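Local coordinates for protein 3-alpha-hydroxysteroid dehydrogenase (Pseudomonas sp., PDB 2DKN) that catalyses the reversible oxidation of the 3-alpha hydroxyl of steroids to a 3-keto group, probably as a short-chain dehydrogenase, with NAD(H) as its coenzyme, at residues E124-E129 / E144-T149; A70-T75 / G80-V85. All coordinates share one frame; numbering follows the deposited sequence.

Contact 1: E124-E129 / E144-T149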
ATOM      1  N   GLU A 124       2.736  -4.181  21.548  1.00 21.38           N
ATOM      2  CA  GLU A 124       3.228  -4.253  22.923  1.00 21.88           C
ATOM      3  C   GLU A 124       3.616  -5.644  23.390  1.00 20.04           C
ATOM      4  O   GLU A 124       3.983  -5.809  24.538  1.00 20.51           O
ATOM      5  CB  GLU A 124       2.300  -3.578  23.963  1.00 24.51           C
ATOM      6  CG  GLU A 124       0.872  -3.387  23.568  1.00 28.04           C
ATOM      7  CD  GLU A 124       0.696  -2.293  22.549  1.00 29.09           C
ATOM      8  OE1 GLU A 124      -0.262  -2.391  21.761  1.00 29.84           O
ATOM      9  OE2 GLU A 124       1.523  -1.346  22.525  1.00 30.72           O
ATOM     10  N   LEU A 125       3.549  -6.635  22.508  1.00 17.43           N
ATOM     11  CA  LEU A 125       4.025  -7.976  22.839  1.00 15.36           C
ATOM     12  C   LEU A 125       5.526  -7.948  23.142  1.00 14.40           C
ATOM     13  O   LEU A 125       6.304  -7.407  22.362  1.00 14.48           O
ATOM     14  CB  LEU A 125       3.752  -8.947  21.668  1.00 14.10           C
ATOM     15  CG  LEU A 125       2.293  -9.276  21.330  1.00 13.68           C
ATOM     16  CD1 LEU A 125       2.173  -9.919  19.933  1.00 12.51           C
ATOM     17  CD2 LEU A 125       1.643 -10.164  22.413  1.00 13.34           C
ATOM     18  N   PRO A 126       5.943  -8.514  24.289  1.00 13.98           N
ATOM     19  CA  PRO A 126       7.377  -8.504  24.615  1.00 12.53           C
ATOM     20  C   PRO A 126       8.280  -9.058  23.513  1.00 11.60           C
ATOM     21  O   PRO A 126       9.372  -8.533  23.277  1.00 10.55           O
ATOM     22  CB  PRO A 126       7.454  -9.373  25.879  1.00 12.80           C
ATOM     23  CG  PRO A 126       6.105  -9.112  26.549  1.00 14.62           C
ATOM     24  CD  PRO A 126       5.138  -9.131  25.362  1.00 13.65           C
ATOM     25  N   MET A 127       7.821 -10.098  22.829  1.00 11.05           N
ATOM     26  CA  MET A 127       8.642 -10.731  21.798  1.00 10.41           C
ATOM     27  C   MET A 127       9.022  -9.744  20.700  1.00  9.36           C
ATOM     28  O   MET A 127      10.087  -9.881  20.087  1.00  8.74           O
ATOM     29  CB  MET A 127       7.939 -11.949  21.219  1.00 10.94           C
ATOM     30  CG  MET A 127       6.640 -11.603  20.534  1.00 10.82           C
ATOM     31  SD  MET A 127       5.942 -13.028  19.661  1.00 12.84           S
ATOM     32  CE  MET A 127       4.712 -13.557  20.849  1.00 10.52           C
ATOM     33  N   VAL A 128       8.166  -8.749  20.454  1.00  9.47           N
ATOM     34  CA  VAL A 128       8.441  -7.719  19.458  1.00 10.13           C
ATOM     35  C   VAL A 128       9.721  -6.933  19.757  1.00  9.99           C
ATOM     36  O   VAL A 128      10.545  -6.714  18.882  1.00  9.09           O
ATOM     37  CB  VAL A 128       7.230  -6.759  19.288  1.00  9.80           C
ATOM     38  CG1 VAL A 128       7.622  -5.519  18.489  1.00 10.81           C
ATOM     39  CG2 VAL A 128       6.112  -7.515  18.618  1.00 11.09           C
ATOM     40  N   GLU A 129       9.899  -6.529  21.005  1.00 11.00           N
ATOM     41  CA  GLU A 129      11.117  -5.824  21.394  1.00 12.59           C
ATOM     42  C   GLU A 129      12.381  -6.669  21.159  1.00 11.64           C
ATOM     43  O   GLU A 129      13.403  -6.180  20.692  1.00 10.12           O
ATOM     44  CB  GLU A 129      11.021  -5.454  22.871  1.00 16.07           C
ATOM     45  CG  GLU A 129       9.883  -4.497  23.178  1.00 20.31           C
ATOM     46  CD  GLU A 129       9.837  -4.169  24.669  1.00 24.31           C
ATOM     47  OE1 GLU A 129      10.876  -4.390  25.332  1.00 24.86           O
ATOM     48  OE2 GLU A 129       8.771  -3.718  25.179  1.00 26.30           O
ATOM     49  N   GLU A 144       7.527 -18.488  22.923  1.00 14.67           N
ATOM     50  CA  GLU A 144       7.099 -19.741  23.555  1.00 16.91           C
ATOM     51  C   GLU A 144       6.310 -19.476  24.839  1.00 17.35           C
ATOM     52  O   GLU A 144       5.257 -20.063  25.046  1.00 17.96           O
ATOM     53  CB  GLU A 144       8.296 -20.643  23.843  1.00 17.35           C
ATOM     54  CG  GLU A 144       8.840 -21.366  22.628  1.00 20.02           C
ATOM     55  CD  GLU A 144       7.790 -22.225  21.943  1.00 22.39           C
ATOM     56  OE1 GLU A 144       7.085 -22.997  22.626  1.00 24.42           O
ATOM     57  OE2 GLU A 144       7.653 -22.125  20.717  1.00 24.20           O
ATOM     58  N   GLN A 145       6.809 -18.571  25.675  1.00 18.33           N
ATOM     59  CA  GLN A 145       6.124 -18.187  26.920  1.00 19.69           C
ATOM     60  C   GLN A 145       4.781 -17.491  26.679  1.00 20.45           C
ATOM     61  O   GLN A 145       3.854 -17.608  27.494  1.00 20.99           O
ATOM     62  CB  GLN A 145       6.992 -17.243  27.735  1.00 21.26           C
ATOM     63  CG  GLN A 145       8.268 -17.844  28.280  1.00 23.41           C
ATOM     64  CD  GLN A 145       9.127 -16.794  28.962  1.00 24.84           C
ATOM     65  OE1 GLN A 145      10.231 -17.080  29.430  1.00 26.68           O
ATOM     66  NE2 GLN A 145       8.619 -15.567  29.024  1.00 24.74           N
ATOM     67  N   GLN A 146       4.677 -16.746  25.585  1.00 18.93           N
ATOM     68  CA  GLN A 146       3.430 -16.049  25.270  1.00 20.50           C
ATOM     69  C   GLN A 146       2.345 -17.085  24.982  1.00 20.79           C
ATOM     70  O   GLN A 146       1.168 -16.873  25.312  1.00 22.42           O
ATOM     71  CB  GLN A 146       3.615 -15.079  24.104  1.00 20.65           C
ATOM     72  CG  GLN A 146       2.398 -14.218  23.769  1.00 21.81           C
ATOM     73  CD  GLN A 146       2.139 -13.100  24.761  1.00 22.89           C
ATOM     74  OE1 GLN A 146       2.962 -12.199  24.942  1.00 22.89           O
ATOM     75  NE2 GLN A 146       0.966 -13.132  25.384  1.00 23.84           N
ATOM     76  N   GLY A 147       2.779 -18.228  24.440  1.00 19.56           N
ATOM     77  CA  GLY A 147       1.908 -19.400  24.318  1.00 20.50           C
ATOM     78  C   GLY A 147       0.961 -19.701  23.163  1.00 20.49           C
ATOM     79  O   GLY A 147       0.327 -20.765  23.132  1.00 19.83           O
ATOM     80  N   GLN A 148       0.827 -18.780  22.218  1.00 18.83           N
ATOM     81  CA  GLN A 148      -0.147 -18.989  21.154  1.00 17.83           C
ATOM     82  C   GLN A 148       0.409 -18.575  19.812  1.00 15.45           C
ATOM     83  O   GLN A 148       0.897 -17.463  19.666  1.00 13.33           O
ATOM     84  CB  GLN A 148      -1.420 -18.214  21.445  1.00 20.48           C
ATOM     85  CG  GLN A 148      -2.158 -18.722  22.678  1.00 23.21           C
ATOM     86  CD  GLN A 148      -3.408 -17.940  22.944  1.00 25.75           C
ATOM     87  OE1 GLN A 148      -3.534 -17.265  23.969  1.00 27.37           O
ATOM     88  NE2 GLN A 148      -4.345 -18.003  22.007  1.00 26.35           N
ATOM     89  N   THR A 149       0.314 -19.458  18.828  1.00 14.31           N
ATOM     90  CA  THR A 149       0.930 -19.166  17.538  1.00 12.93           C
ATOM     91  C   THR A 149       0.378 -17.898  16.885  1.00 12.62           C
ATOM     92  O   THR A 149       1.118 -17.203  16.180  1.00 11.07           O
ATOM     93  CB  THR A 149       0.805 -20.332  16.553  1.00 12.87           C
ATOM     94  OG1 THR A 149      -0.571 -20.690  16.445  1.00 13.44           O
ATOM     95  CG2 THR A 149       1.621 -21.541  17.029  1.00 14.11           C
TER
HETATM   96  O   HOH W   1       5.628 -11.976  23.888  1.00  8.84           O
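The side chain of Q146 crosses those of L125 and P126 at about a right angle, its amide oxygen toward L125 CD2 and P126 CD, while its aliphatic stem is met by the end of M127. Q146 loses the most surface to the contact. Its CG stands opposite the backbone N (chi1 -175°), and the bend at chi2 then turns the amide toward the start of the facing helix. Across the contact, the carbon nearest this amide is L125 CD2, 3.5 Å from Q146 OE1; P126 CD approaches the same oxygen at 3.8 Å. These approaches are van der Waals contacts, and the polar link runs through a water. That water accepts a bond from M127 N at 3.1 Å and gives one to Q146 OE1 at 2.9 Å. M127 N lies in the first turn of its helix, where no earlier helical carbonyl is available to it, so the bridge supplies an acceptor.

The segments hold the start of helix 126-133 and the end of helix 136-146. These helices form a hairpin between strand 108-112 and helix 149-166 of the Rossmann fold, and the contact brings the beginning of the first against the finish of the second. G147, with a positive phi of 87°, takes the chain out of the second helix, and Q148 is the N-cap residue of the next one.

M127 reaches across on a long chain. Its CG sits between the backbone N and the carbonyl carbon (chi1 62°), and the turn at chi3 brings CE to 3.8 Å from Q146 CB, and equally close to Q146 CG. The same side chain also touches L142 and A143 of helix 136-146 and V83 of helix 79-102, while Q146 rests on L151 of helix 149-166.

Contact 2: A70-T75 / G80-V85. With NAI (1,4-dihydronicotinamide adenine dinucleotide), chain C.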
ATOM      1  N   ALA A  70       8.906 -16.214   2.233  1.00  6.66           N
ATOM      2  CA  ALA A  70       8.808 -17.416   3.084  1.00  7.00           C
ATOM      3  C   ALA A  70       8.158 -17.056   4.422  1.00  7.26           C
ATOM      4  O   ALA A  70       8.523 -16.076   5.061  1.00  7.52           O
ATOM      5  CB  ALA A  70      10.182 -18.065   3.321  1.00  6.34           C
ATOM      6  N   GLY A  71       7.175 -17.839   4.840  1.00  7.43           N
ATOM      7  CA  GLY A  71       6.586 -17.609   6.137  1.00  7.97           C
ATOM      8  C   GLY A  71       5.698 -18.755   6.540  1.00  7.72           C
ATOM      9  O   GLY A  71       5.339 -19.601   5.702  1.00  7.82           O
ATOM     10  N   VAL A  72       5.347 -18.776   7.826  1.00  7.67           N
ATOM     11  CA  VAL A  72       4.477 -19.797   8.340  1.00  7.99           C
ATOM     12  C   VAL A  72       3.351 -19.114   9.095  1.00 10.89           C
ATOM     13  O   VAL A  72       3.492 -17.967   9.571  1.00  9.45           O
ATOM     14  CB  VAL A  72       5.234 -20.804   9.256  1.00  8.34           C
ATOM     15  CG1 VAL A  72       6.218 -21.641   8.426  1.00  9.85           C
ATOM     16  CG2 VAL A  72       5.938 -20.076  10.413  1.00  9.06           C
ATOM     17  N   GLY A  73       2.214 -19.806   9.187  1.00 11.78           N
ATOM     18  CA  GLY A  73       1.051 -19.233   9.856  1.00 11.27           C
ATOM     19  C   GLY A  73       0.720 -19.940  11.149  1.00 10.65           C
ATOM     20  O   GLY A  73       1.567 -20.606  11.753  1.00 11.41           O
ATOM     21  N   VAL A  74      -0.519 -19.777  11.592  1.00 10.21           N
ATOM     22  CA  VAL A  74      -0.898 -20.272  12.905  1.00 10.66           C
ATOM     23  C   VAL A  74      -0.837 -21.794  13.091  1.00 10.39           C
ATOM     24  O   VAL A  74      -0.886 -22.253  14.231  1.00 11.73           O
ATOM     25  CB  VAL A  74      -2.299 -19.762  13.320  1.00 10.55           C
ATOM     26  CG1 VAL A  74      -2.292 -18.242  13.386  1.00 11.62           C
ATOM     27  CG2 VAL A  74      -3.361 -20.274  12.354  1.00 11.29           C
ATOM     28  N   THR A  75      -0.751 -22.564  12.005  1.00 10.17           N
ATOM     29  CA  THR A  75      -0.576 -24.019  12.118  1.00 11.01           C
ATOM     30  C   THR A  75       0.895 -24.479  12.150  1.00 11.54           C
ATOM     31  O   THR A  75       1.175 -25.677  12.058  1.00 12.24           O
ATOM     32  CB  THR A  75      -1.372 -24.804  11.036  1.00 12.03           C
ATOM     33  OG1 THR A  75      -0.915 -24.436   9.726  1.00 13.82           O
ATOM     34  CG2 THR A  75      -2.876 -24.510  11.141  1.00 11.47           C
ATOM     35  N   GLY A  80       7.899 -20.422  18.561  1.00  9.26           N
ATOM     36  CA  GLY A  80       9.318 -20.149  18.303  1.00  8.33           C
ATOM     37  C   GLY A  80       9.633 -20.230  16.818  1.00  9.19           C
ATOM     38  O   GLY A  80      10.397 -19.408  16.283  1.00  7.47           O
ATOM     39  N   LEU A  81       9.026 -21.200  16.139  1.00  8.53           N
ATOM     40  CA  LEU A  81       9.314 -21.399  14.723  1.00  8.47           C
ATOM     41  C   LEU A  81       8.778 -20.211  13.911  1.00  7.85           C
ATOM     42  O   LEU A  81       9.432 -19.743  12.982  1.00  6.76           O
ATOM     43  CB  LEU A  81       8.689 -22.719  14.233  1.00  8.72           C
ATOM     44  CG  LEU A  81       8.825 -22.999  12.735  1.00 10.52           C
ATOM     45  CD1 LEU A  81      10.310 -23.105  12.351  1.00 11.73           C
ATOM     46  CD2 LEU A  81       8.059 -24.286  12.367  1.00 10.48           C
ATOM     47  N   VAL A  82       7.588 -19.741  14.282  1.00  7.11           N
ATOM     48  CA  VAL A  82       6.941 -18.590  13.631  1.00  6.96           C
ATOM     49  C   VAL A  82       7.877 -17.368  13.654  1.00  7.85           C
ATOM     50  O   VAL A  82       8.124 -16.726  12.613  1.00  8.20           O
ATOM     51  CB  VAL A  82       5.579 -18.265  14.303  1.00  8.03           C
ATOM     52  CG1 VAL A  82       4.978 -16.992  13.720  1.00  6.87           C
ATOM     53  CG2 VAL A  82       4.607 -19.447  14.144  1.00  7.13           C
ATOM     54  N   VAL A  83       8.437 -17.070  14.826  1.00  6.80           N
ATOM     55  CA  VAL A  83       9.366 -15.956  14.956  1.00  7.74           C
ATOM     56  C   VAL A  83      10.650 -16.195  14.161  1.00  7.62           C
ATOM     57  O   VAL A  83      11.148 -15.304  13.482  1.00  6.50           O
ATOM     58  CB  VAL A  83       9.700 -15.700  16.452  1.00  8.78           C
ATOM     59  CG1 VAL A  83      10.933 -14.828  16.597  1.00 10.23           C
ATOM     60  CG2 VAL A  83       8.481 -15.073  17.134  1.00  8.74           C
ATOM     61  N   ALA A  84      11.184 -17.406  14.226  1.00  7.34           N
ATOM     62  CA  ALA A  84      12.447 -17.700  13.559  1.00  7.14           C
ATOM     63  C   ALA A  84      12.334 -17.491  12.052  1.00  7.61           C
ATOM     64  O   ALA A  84      13.256 -16.989  11.412  1.00  7.25           O
ATOM     65  CB  ALA A  84      12.872 -19.152  13.853  1.00  7.88           C
ATOM     66  N   VAL A  85      11.216 -17.920  11.482  1.00  7.58           N
ATOM     67  CA  VAL A  85      11.053 -17.819  10.024  1.00  7.91           C
ATOM     68  C   VAL A  85      10.535 -16.438   9.644  1.00  8.08           C
ATOM     69  O   VAL A  85      11.118 -15.771   8.796  1.00  7.45           O
ATOM     70  CB  VAL A  85      10.095 -18.892   9.438  1.00  9.47           C
ATOM     71  CG1 VAL A  85      10.126 -18.817   7.909  1.00  9.37           C
ATOM     72  CG2 VAL A  85      10.530 -20.246   9.852  1.00 10.46           C
TER
HETATM   73  PA  NAI C4000       2.548 -20.835   1.356  1.00  9.54           P
HETATM   74  O1A NAI C4000       2.649 -21.785   2.478  1.00  9.77           O
HETATM   75  O2A NAI C4000       1.804 -21.271   0.152  1.00  8.48           O
HETATM   76  O5B NAI C4000       4.017 -20.398   0.888  1.00  9.71           O
HETATM   77  C5B NAI C4000       5.010 -20.091   1.823  1.00  9.96           C
HETATM   78  C4B NAI C4000       6.306 -20.718   1.328  1.00  8.82           C
HETATM   79  O4B NAI C4000       7.273 -20.378   2.305  1.00  9.49           O
HETATM   80  C3B NAI C4000       6.237 -22.241   1.236  1.00  9.08           C
HETATM   81  O3B NAI C4000       6.769 -22.709   0.012  1.00  8.38           O
HETATM   82  C2B NAI C4000       7.153 -22.655   2.373  1.00  8.70           C
HETATM   83  O2B NAI C4000       7.805 -23.891   2.176  1.00  7.34           O
HETATM   84  C1B NAI C4000       8.119 -21.471   2.483  1.00  8.05           C
HETATM   85  N9A NAI C4000       8.716 -21.561   3.823  1.00  7.59           N
HETATM   86  C8A NAI C4000       8.061 -21.620   5.037  1.00  7.93           C
HETATM   87  N7A NAI C4000       9.001 -21.792   6.000  1.00  7.70           N
HETATM   88  C5A NAI C4000      10.232 -21.868   5.414  1.00  7.61           C
HETATM   89  C6A NAI C4000      11.530 -22.056   5.905  1.00  8.17           C
HETATM   90  N6A NAI C4000      11.784 -22.371   7.193  1.00  9.12           N
HETATM   91  N1A NAI C4000      12.580 -22.079   5.008  1.00  7.92           N
HETATM   92  C2A NAI C4000      12.370 -21.930   3.655  1.00  7.95           C
HETATM   93  N3A NAI C4000      11.096 -21.748   3.165  1.00  6.84           N
HETATM   94  C4A NAI C4000      10.047 -21.731   4.039  1.00  7.69           C
HETATM   95  O3  NAI C4000       1.933 -19.509   2.014  1.00 10.14           O
HETATM   96  PN  NAI C4000       1.660 -18.080   1.321  1.00  9.41           P
HETATM   97  O1N NAI C4000       2.156 -18.018  -0.064  1.00  9.97           O
HETATM   98  O2N NAI C4000       0.237 -17.778   1.562  1.00  9.76           O
HETATM   99  O5D NAI C4000       2.554 -17.150   2.274  1.00  9.51           O
HETATM  100  C5D NAI C4000       3.560 -16.301   1.742  1.00  7.74           C
HETATM  101  C4D NAI C4000       3.727 -15.156   2.734  1.00  7.85           C
HETATM  102  O4D NAI C4000       2.506 -14.426   2.768  1.00  7.19           O
HETATM  103  C3D NAI C4000       3.988 -15.623   4.164  1.00  7.92           C
HETATM  104  O3D NAI C4000       4.946 -14.742   4.737  1.00  7.42           O
HETATM  105  C2D NAI C4000       2.652 -15.370   4.860  1.00  8.05           C
HETATM  106  O2D NAI C4000       2.832 -15.073   6.217  1.00  8.01           O
HETATM  107  C1D NAI C4000       2.144 -14.150   4.104  1.00  8.55           C
HETATM  108  N1N NAI C4000       0.674 -13.953   4.227  1.00  8.49           N
HETATM  109  C2N NAI C4000      -0.183 -14.912   3.762  1.00  8.47           C
HETATM  110  C3N NAI C4000      -1.551 -14.720   3.871  1.00  9.57           C
HETATM  111  C7N NAI C4000      -2.501 -15.746   3.307  1.00  8.97           C
HETATM  112  O7N NAI C4000      -3.841 -15.544   3.594  1.00 10.32           O
HETATM  113  N7N NAI C4000      -2.067 -16.781   2.562  1.00  9.12           N
HETATM  114  C4N NAI C4000      -2.059 -13.540   4.450  1.00 10.56           C
HETATM  115  C5N NAI C4000      -1.158 -12.546   4.887  1.00 10.10           C
HETATM  116  C6N NAI C4000       0.205 -12.778   4.768  1.00  9.94           C
HETATM  117  O   HOH W   2      11.250 -15.850   5.906  1.00  9.39           O
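V72 meets V82 and V85 through a single methyl, and these apolar contacts make up most of the interface. V72 CG2 lies 3.7 Å from V82 CA and 4.0 Å from V82 CG2, while V85 supplies CG1 to the backbone of G71, at 4.1 Å from G71 CA.

The second set of contacts is with the NADH. With chi1 at -68°, V72 sends CG2 to the helix and leaves CG1 for the adenine, 3.7 Å from N7A of the coenzyme. A70 CB packs against C4A and N3A, and V85 CG2 comes within 3.6 Å of N6A. Cutting V72 back to an alanine is likely to open a gap between the purine and V82, since both methyls are gone.

The loop follows strand 65-68 of the Rossmann fold, and A70-G71 probably corresponds to the Ala-Gly end of the motif that reads Asn-Asn-Ala-Gly in many short-chain dehydrogenases. G71 leaves room for the ribose oxygen O3D on that side of its backbone.

Polar links are few. One water donates to both A70 O and V85 O, at 2.9 Å each, tying loop to helix, and V72 N is bonded to N86 OD1.

How the contacts relate
The centres of contacts 1 and 2 lie about 13 Å apart, and helix 79-102 brings them together. Two probable hydrogen bonds join them: T149 OG1 to V74 O at 2.7 Å, and E144 OE2 to G80 N at 2.8 Å. A third link is packing, with M127 SD 4.1 Å from V83 CG2. Contact 2 lines the NADH pocket directly, whereas contact 1 stands behind it, the M127 side chain being about 14 Å from the coenzyme. Helix 149-166 connects both regions to the coenzyme: T149 in its first turn bonds the loop of contact 2, and farther along K157 NZ is hydrogen-bonded to NADH.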